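Long-range contacts in mandelate racemase / muconate lactonizing enzyme, C-terminal domain protein (Labrenzia alexandrii, PDB 4E5T), which binds magnesium in an enolase-superfamily barrel and probably abstracts a proton beside a substrate carboxylate, its exact substrate being unassigned: residues T130-P134 with N147-D151; A177-D182 with G395-A401. All coordinates share one frame; numbering follows the deposited sequence.

Interaction 1: residues T130-P134 with N147-D151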
ATOM      1  N   THR A 130      20.211  -2.506  34.701  1.00 30.99           N
ATOM      2  CA  THR A 130      20.607  -3.860  35.049  1.00 34.40           C
ATOM      3  C   THR A 130      19.408  -4.795  35.071  1.00 38.95           C
ATOM      4  O   THR A 130      18.283  -4.371  35.337  1.00 46.51           O
ATOM      5  CB  THR A 130      21.373  -3.907  36.418  1.00 49.82           C
ATOM      6  OG1 THR A 130      21.799  -5.245  36.687  1.00 37.64           O
ATOM      7  CG2 THR A 130      20.511  -3.398  37.583  1.00 26.39           C
ATOM      8  N   TYR A 131      19.650  -6.063  34.764  1.00 38.70           N
ATOM      9  CA  TYR A 131      18.686  -7.106  35.072  1.00 43.77           C
ATOM     10  C   TYR A 131      18.543  -7.096  36.571  1.00 41.46           C
ATOM     11  O   TYR A 131      19.446  -6.649  37.261  1.00 42.82           O
ATOM     12  CB  TYR A 131      19.216  -8.476  34.661  1.00 43.83           C
ATOM     13  CG  TYR A 131      18.640  -9.005  33.385  1.00 52.49           C
ATOM     14  CD1 TYR A 131      17.319  -9.454  33.329  1.00 58.78           C
ATOM     15  CD2 TYR A 131      19.411  -9.063  32.226  1.00 54.79           C
ATOM     16  CE1 TYR A 131      16.777  -9.946  32.141  1.00 62.59           C
ATOM     17  CE2 TYR A 131      18.884  -9.558  31.037  1.00 60.90           C
ATOM     18  CZ  TYR A 131      17.568  -9.998  30.999  1.00 63.30           C
ATOM     19  OH  TYR A 131      17.052 -10.486  29.820  1.00 66.71           O
ATOM     20  N   LEU A 132      17.423  -7.589  37.085  1.00 49.70           N
ATOM     21  CA  LEU A 132      17.287  -7.780  38.525  1.00 60.16           C
ATOM     22  C   LEU A 132      17.852  -9.153  38.888  1.00 68.10           C
ATOM     23  O   LEU A 132      17.357 -10.171  38.409  1.00 75.34           O
ATOM     24  CB  LEU A 132      15.820  -7.673  38.945  1.00 63.84           C
ATOM     25  CG  LEU A 132      15.067  -6.376  38.613  1.00 56.54           C
ATOM     26  CD1 LEU A 132      13.585  -6.543  38.902  1.00 45.57           C
ATOM     27  CD2 LEU A 132      15.633  -5.206  39.403  1.00 50.62           C
ATOM     28  N   TYR A 133      18.906  -9.178  39.702  1.00 68.27           N
ATOM     29  CA  TYR A 133      19.508 -10.436  40.147  1.00 74.04           C
ATOM     30  C   TYR A 133      19.314 -10.589  41.672  1.00 86.49           C
ATOM     31  O   TYR A 133      18.971  -9.617  42.347  1.00102.32           O
ATOM     32  CB  TYR A 133      21.006 -10.440  39.831  1.00 65.05           C
ATOM     33  CG  TYR A 133      21.407 -10.269  38.382  1.00 65.51           C
ATOM     34  CD1 TYR A 133      21.391 -11.343  37.497  1.00 61.92           C
ATOM     35  CD2 TYR A 133      21.868  -9.047  37.911  1.00 65.35           C
ATOM     36  CE1 TYR A 133      21.795 -11.191  36.169  1.00 50.82           C
ATOM     37  CE2 TYR A 133      22.276  -8.887  36.585  1.00 55.33           C
ATOM     38  CZ  TYR A 133      22.238  -9.960  35.724  1.00 50.17           C
ATOM     39  OH  TYR A 133      22.644  -9.792  34.418  1.00 51.46           O
ATOM     40  N   PRO A 134      19.538 -11.800  42.229  1.00 70.48           N
ATOM     41  CA  PRO A 134      19.523 -11.910  43.700  1.00 64.95           C
ATOM     42  C   PRO A 134      20.836 -11.448  44.362  1.00 67.59           C
ATOM     43  O   PRO A 134      20.984 -11.480  45.596  1.00 72.59           O
ATOM     44  CB  PRO A 134      19.308 -13.408  43.950  1.00 54.26           C
ATOM     45  CG  PRO A 134      19.102 -14.039  42.602  1.00 53.03           C
ATOM     46  CD  PRO A 134      19.651 -13.114  41.576  1.00 57.84           C
ATOM     47  N   ASN A 147      11.758 -17.005  44.021  1.00 90.88           N
ATOM     48  CA  ASN A 147      12.891 -16.084  43.939  1.00 82.83           C
ATOM     49  C   ASN A 147      12.594 -14.797  43.181  1.00 75.77           C
ATOM     50  O   ASN A 147      11.445 -14.403  43.019  1.00 75.59           O
ATOM     51  CB  ASN A 147      14.084 -16.768  43.281  1.00 71.64           C
ATOM     52  CG  ASN A 147      13.718 -17.420  41.966  1.00 58.99           C
ATOM     53  OD1 ASN A 147      13.509 -16.742  40.948  1.00 43.79           O
ATOM     54  ND2 ASN A 147      13.638 -18.747  41.977  1.00 50.87           N
ATOM     55  N   VAL A 148      13.658 -14.159  42.713  1.00 71.46           N
ATOM     56  CA  VAL A 148      13.576 -12.865  42.045  1.00 71.04           C
ATOM     57  C   VAL A 148      13.042 -12.975  40.613  1.00 67.16           C
ATOM     58  O   VAL A 148      12.449 -12.029  40.087  1.00 63.46           O
ATOM     59  CB  VAL A 148      14.962 -12.186  42.025  1.00 69.23           C
ATOM     60  CG1 VAL A 148      14.832 -10.720  41.704  1.00 66.55           C
ATOM     61  CG2 VAL A 148      15.636 -12.363  43.373  1.00 79.93           C
ATOM     62  N   TYR A 149      13.251 -14.132  39.992  1.00 60.50           N
ATOM     63  CA  TYR A 149      12.845 -14.343  38.610  1.00 50.13           C
ATOM     64  C   TYR A 149      11.421 -14.871  38.481  1.00 50.88           C
ATOM     65  O   TYR A 149      10.931 -15.025  37.369  1.00 55.69           O
ATOM     66  CB  TYR A 149      13.748 -15.368  37.951  1.00 52.01           C
ATOM     67  CG  TYR A 149      15.218 -15.065  37.982  1.00 59.72           C
ATOM     68  CD1 TYR A 149      15.712 -13.839  37.568  1.00 60.89           C
ATOM     69  CD2 TYR A 149      16.120 -16.023  38.409  1.00 70.37           C
ATOM     70  CE1 TYR A 149      17.070 -13.575  37.586  1.00 65.90           C
ATOM     71  CE2 TYR A 149      17.474 -15.769  38.436  1.00 77.41           C
ATOM     72  CZ  TYR A 149      17.946 -14.547  38.024  1.00 75.53           C
ATOM     73  OH  TYR A 149      19.300 -14.308  38.062  1.00 77.29           O
ATOM     74  N   ASN A 150      10.770 -15.179  39.601  1.00 49.50           N
ATOM     75  CA  ASN A 150       9.457 -15.827  39.559  1.00 54.43           C
ATOM     76  C   ASN A 150       8.412 -15.252  40.499  1.00 64.19           C
ATOM     77  O   ASN A 150       7.234 -15.562  40.376  1.00 61.28           O
ATOM     78  CB  ASN A 150       9.577 -17.335  39.820  1.00 52.78           C
ATOM     79  CG  ASN A 150      10.148 -17.653  41.189  1.00 60.33           C
ATOM     80  OD1 ASN A 150      10.096 -16.841  42.107  1.00 63.42           O
ATOM     81  ND2 ASN A 150      10.708 -18.844  41.326  1.00 62.19           N
ATOM     82  N   ASP A 151       8.850 -14.447  41.458  1.00 71.73           N
ATOM     83  CA  ASP A 151       7.939 -13.870  42.441  1.00 69.14           C
ATOM     84  C   ASP A 151       7.971 -12.347  42.395  1.00 60.15           C
ATOM     85  O   ASP A 151       8.979 -11.742  42.741  1.00 64.44           O
ATOM     86  CB  ASP A 151       8.284 -14.361  43.853  1.00 70.89           C
ATOM     87  CG  ASP A 151       7.525 -13.612  44.926  1.00 74.26           C
ATOM     88  OD1 ASP A 151       7.975 -12.513  45.311  1.00 75.71           O
ATOM     89  OD2 ASP A 151       6.473 -14.113  45.377  1.00 77.04           O
TER
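Val148 is the apolar centre of this contact, reaching Leu132 with one methyl and Pro134 with the other. Its CG1 lies anti to the backbone N (chi1 -164°), which puts that methyl 4.2 Å from CB of Leu132 and leaves CG2 to meet the proline ring, 3.9 Å from Pro134 CB. Both Leu132 and Val148 are buried: Leu132 packs on Val170 and Phe172 of strand 169-172 and on Ala155 and Ala159 of helix 152-165, and Val148 rests on Ala158 of the same helix. In the TIM-barrel fold of the C-terminal domain, 130-134 carries on from the C-terminal end of strand 126-131, while the loop 147-151 leads into helix 152-165, whose N-cap is Asp151. Toward solvent the contact is more open, with Tyr149 and Pro134 exposed. The Tyr149 ring passes the backbone of Leu132 obliquely, CE1 coming 3.5 Å from Leu132 O. Its hydroxyl reaches the rim of the Tyr133 ring near the plane of that ring, with OH 3.7 Å from Tyr133 CD1, while Pro134 crosses Tyr149 at about a right angle. No hydrogen bond joins the segments. The 147-151 loop is instead braced internally by an Asx turn, in which Asn147 OD1 takes the N-H of Tyr149 at 2.8 Å, in the carbonyl plane and on a lone pair.

Interaction 2: residues A177-D182 with G395-A401; sequences AYTIYD and GFQETPA
Thr179 and Gln397, 218 residues apart in the chain, form a single beta bridge between two otherwise irregular loops. Gln397 N gives an almost straight bond to Tyr178 O (2.7 Å, 168°), and Ile180 N returns one to Gln397 O at 3.1 Å. Thr179 sets its OG1 between the backbone N and the carbonyl carbon (chi1 79°), where it donates to Asp182 OD1 at 2.7 Å from above the carboxylate plane and accepts from Tyr181 N in an ST turn; CG2 faces Gln397 and Thr399. With an alanine here, Tyr181 N would probably lose its acceptor, Asp182 would be held less firmly, though still by His184, and a gap would open beside Gln397 and Thr399. The side chains of Phe396 and Tyr178 cross at about a right angle, ring planes at 76°, with Phe396 CD1 3.7 Å from Tyr178 CD2 at the edge of the tyrosine ring. Ile180 CG2 packs on Phe396 CB (3.6 Å), and CG1 of Ile180 lies over the centre of the Tyr181 ring. Tyr83 of a second subunit meets both Phe396 and Tyr178. The bridge fastens the chain's C-terminal tail, beyond helix 379-383, to the barrel loop between strand 169-172 and helix 188-205.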
ATOM      1  N   ALA A 177       9.042 -19.294  29.931  1.00 47.14           N
ATOM      2  CA  ALA A 177      10.172 -19.879  29.207  1.00 38.63           C
ATOM      3  C   ALA A 177      10.140 -19.557  27.730  1.00 45.39           C
ATOM      4  O   ALA A 177       9.064 -19.358  27.157  1.00 55.09           O
ATOM      5  CB  ALA A 177      10.222 -21.391  29.406  1.00 28.25           C
ATOM      6  N   TYR A 178      11.328 -19.495  27.131  1.00 39.99           N
ATOM      7  CA  TYR A 178      11.464 -19.393  25.689  1.00 40.46           C
ATOM      8  C   TYR A 178      11.925 -20.724  25.107  1.00 41.32           C
ATOM      9  O   TYR A 178      12.869 -21.325  25.607  1.00 56.86           O
ATOM     10  CB  TYR A 178      12.378 -18.227  25.279  1.00 44.15           C
ATOM     11  CG  TYR A 178      13.632 -17.999  26.096  1.00 54.23           C
ATOM     12  CD1 TYR A 178      13.579 -17.366  27.336  1.00 62.14           C
ATOM     13  CD2 TYR A 178      14.883 -18.352  25.598  1.00 55.24           C
ATOM     14  CE1 TYR A 178      14.740 -17.123  28.072  1.00 60.05           C
ATOM     15  CE2 TYR A 178      16.049 -18.112  26.329  1.00 50.23           C
ATOM     16  CZ  TYR A 178      15.971 -17.498  27.563  1.00 49.82           C
ATOM     17  OH  TYR A 178      17.119 -17.269  28.296  1.00 51.13           O
ATOM     18  N   THR A 179      11.237 -21.187  24.065  1.00 34.16           N
ATOM     19  CA  THR A 179      11.447 -22.533  23.511  1.00 31.34           C
ATOM     20  C   THR A 179      11.872 -22.558  22.044  1.00 40.63           C
ATOM     21  O   THR A 179      11.718 -21.584  21.312  1.00 44.99           O
ATOM     22  CB  THR A 179      10.173 -23.421  23.602  1.00 32.85           C
ATOM     23  OG1 THR A 179       9.264 -23.078  22.538  1.00 39.50           O
ATOM     24  CG2 THR A 179       9.482 -23.270  24.943  1.00 22.14           C
ATOM     25  N   ILE A 180      12.368 -23.709  21.613  1.00 45.52           N
ATOM     26  CA  ILE A 180      12.826 -23.886  20.242  1.00 41.29           C
ATOM     27  C   ILE A 180      11.673 -23.896  19.241  1.00 47.64           C
ATOM     28  O   ILE A 180      11.888 -23.966  18.031  1.00 56.19           O
ATOM     29  CB  ILE A 180      13.594 -25.198  20.107  1.00 29.23           C
ATOM     30  CG1 ILE A 180      12.704 -26.360  20.547  1.00 27.98           C
ATOM     31  CG2 ILE A 180      14.867 -25.140  20.934  1.00 25.92           C
ATOM     32  CD1 ILE A 180      13.278 -27.725  20.257  1.00 34.84           C
ATOM     33  N   TYR A 181      10.448 -23.832  19.744  1.00 40.50           N
ATOM     34  CA  TYR A 181       9.286 -23.898  18.880  1.00 36.54           C
ATOM     35  C   TYR A 181       8.513 -22.586  18.877  1.00 55.80           C
ATOM     36  O   TYR A 181       7.356 -22.538  18.457  1.00 63.91           O
ATOM     37  CB  TYR A 181       8.384 -25.038  19.316  1.00 30.25           C
ATOM     38  CG  TYR A 181       9.013 -26.406  19.163  1.00 41.42           C
ATOM     39  CD1 TYR A 181       9.590 -26.800  17.968  1.00 38.17           C
ATOM     40  CD2 TYR A 181       9.036 -27.305  20.225  1.00 47.04           C
ATOM     41  CE1 TYR A 181      10.154 -28.049  17.832  1.00 35.61           C
ATOM     42  CE2 TYR A 181       9.606 -28.549  20.095  1.00 39.28           C
ATOM     43  CZ  TYR A 181      10.160 -28.914  18.902  1.00 33.86           C
ATOM     44  OH  TYR A 181      10.717 -30.154  18.774  1.00 43.47           O
ATOM     45  N   ASP A 182       9.164 -21.523  19.346  1.00 56.60           N
ATOM     46  CA  ASP A 182       8.571 -20.193  19.391  1.00 45.35           C
ATOM     47  C   ASP A 182       8.311 -19.675  17.971  1.00 39.77           C
ATOM     48  O   ASP A 182       8.975 -20.117  17.034  1.00 34.06           O
ATOM     49  CB  ASP A 182       9.488 -19.259  20.191  1.00 46.10           C
ATOM     50  CG  ASP A 182       9.395 -19.504  21.704  1.00 58.64           C
ATOM     51  OD1 ASP A 182       8.657 -20.434  22.104  1.00 58.14           O
ATOM     52  OD2 ASP A 182      10.059 -18.776  22.490  1.00 56.72           O
ATOM     53  N   GLY A 395      20.855 -20.730  25.795  1.00 66.73           N
ATOM     54  CA  GLY A 395      20.038 -21.749  25.148  1.00 61.06           C
ATOM     55  C   GLY A 395      18.553 -21.653  25.431  1.00 60.57           C
ATOM     56  O   GLY A 395      18.143 -21.001  26.389  1.00 66.12           O
ATOM     57  N   PHE A 396      17.755 -22.312  24.590  1.00 60.79           N
ATOM     58  CA  PHE A 396      16.292 -22.330  24.704  1.00 54.44           C
ATOM     59  C   PHE A 396      15.804 -23.467  25.610  1.00 52.62           C
ATOM     60  O   PHE A 396      16.580 -24.360  25.970  1.00 53.20           O
ATOM     61  CB  PHE A 396      15.663 -22.558  23.323  1.00 46.70           C
ATOM     62  CG  PHE A 396      15.570 -21.329  22.447  1.00 43.59           C
ATOM     63  CD1 PHE A 396      14.532 -20.418  22.609  1.00 38.45           C
ATOM     64  CD2 PHE A 396      16.481 -21.125  21.412  1.00 41.47           C
ATOM     65  CE1 PHE A 396      14.429 -19.304  21.780  1.00 38.08           C
ATOM     66  CE2 PHE A 396      16.390 -20.011  20.578  1.00 33.43           C
ATOM     67  CZ  PHE A 396      15.368 -19.099  20.763  1.00 36.52           C
ATOM     68  N   GLN A 397      14.513 -23.439  25.956  1.00 48.79           N
ATOM     69  CA  GLN A 397      13.809 -24.627  26.466  1.00 46.17           C
ATOM     70  C   GLN A 397      13.363 -25.548  25.300  1.00 72.17           C
ATOM     71  O   GLN A 397      12.711 -25.102  24.360  1.00 69.30           O
ATOM     72  CB  GLN A 397      12.602 -24.234  27.330  1.00 42.70           C
ATOM     73  CG  GLN A 397      11.841 -25.443  27.898  1.00 54.03           C
ATOM     74  CD  GLN A 397      10.558 -25.066  28.615  1.00 62.40           C
ATOM     75  OE1 GLN A 397       9.477 -25.088  28.024  1.00 58.41           O
ATOM     76  NE2 GLN A 397      10.668 -24.724  29.900  1.00 65.86           N
ATOM     77  N   GLU A 398      13.709 -26.831  25.356  1.00 67.78           N
ATOM     78  CA  GLU A 398      13.491 -27.709  24.202  1.00 57.23           C
ATOM     79  C   GLU A 398      12.215 -28.548  24.281  1.00 57.92           C
ATOM     80  O   GLU A 398      12.010 -29.451  23.470  1.00 57.60           O
ATOM     81  CB  GLU A 398      14.713 -28.596  23.948  1.00 51.99           C
ATOM     82  CG  GLU A 398      15.975 -27.798  23.632  1.00 61.39           C
ATOM     83  CD  GLU A 398      17.209 -28.676  23.521  1.00 80.67           C
ATOM     84  OE1 GLU A 398      18.263 -28.169  23.059  1.00 83.84           O
ATOM     85  OE2 GLU A 398      17.126 -29.869  23.900  1.00 82.40           O
ATOM     86  N   THR A 399      11.369 -28.262  25.265  1.00 64.70           N
ATOM     87  CA  THR A 399      10.002 -28.769  25.257  1.00 67.41           C
ATOM     88  C   THR A 399       9.105 -27.640  24.737  1.00 60.92           C
ATOM     89  O   THR A 399       9.477 -26.465  24.812  1.00 46.90           O
ATOM     90  CB  THR A 399       9.538 -29.248  26.664  1.00 59.52           C
ATOM     91  OG1 THR A 399       9.491 -28.146  27.582  1.00 74.39           O
ATOM     92  CG2 THR A 399      10.474 -30.311  27.199  1.00 42.63           C
ATOM     93  N   PRO A 400       7.932 -27.988  24.185  1.00 59.09           N
ATOM     94  CA  PRO A 400       6.972 -26.956  23.781  1.00 59.45           C
ATOM     95  C   PRO A 400       6.574 -26.065  24.956  1.00 63.71           C
ATOM     96  O   PRO A 400       6.795 -26.417  26.113  1.00 71.93           O
ATOM     97  CB  PRO A 400       5.768 -27.770  23.320  1.00 61.97           C
ATOM     98  CG  PRO A 400       6.337 -29.090  22.921  1.00 61.93           C
ATOM     99  CD  PRO A 400       7.464 -29.346  23.860  1.00 51.93           C
ATOM    100  N   ALA A 401       5.989 -24.916  24.649  1.00 66.34           N
ATOM    101  CA  ALA A 401       5.563 -23.957  25.660  1.00 68.76           C
ATOM    102  C   ALA A 401       4.303 -24.403  26.415  1.00 74.50           C
ATOM    103  O   ALA A 401       3.338 -24.872  25.807  1.00 76.95           O
ATOM    104  CB  ALA A 401       5.327 -22.645  25.009  1.00 31.93           C
TER

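Interaction 1 closes before interaction 2 opens along the chain, and the two involve successive loops of the barrel: the one after strand 126-131 and the one after strand 169-172, which pair in parallel. Their centres lie 20 Å apart and their nearest atoms about 7 Å, without touching. Both flank the mouth of the barrel near the magnesium, which Glu240 and Glu266 bind: the side chain of Tyr133 lies about 10 Å from the metal and that of Tyr178 about 8 Å. Interaction 1 is confined to its own chain, whereas interaction 2 adds the C-terminal tail and faces neighbouring subunits, linking the surroundings of the probable active site to the assembly.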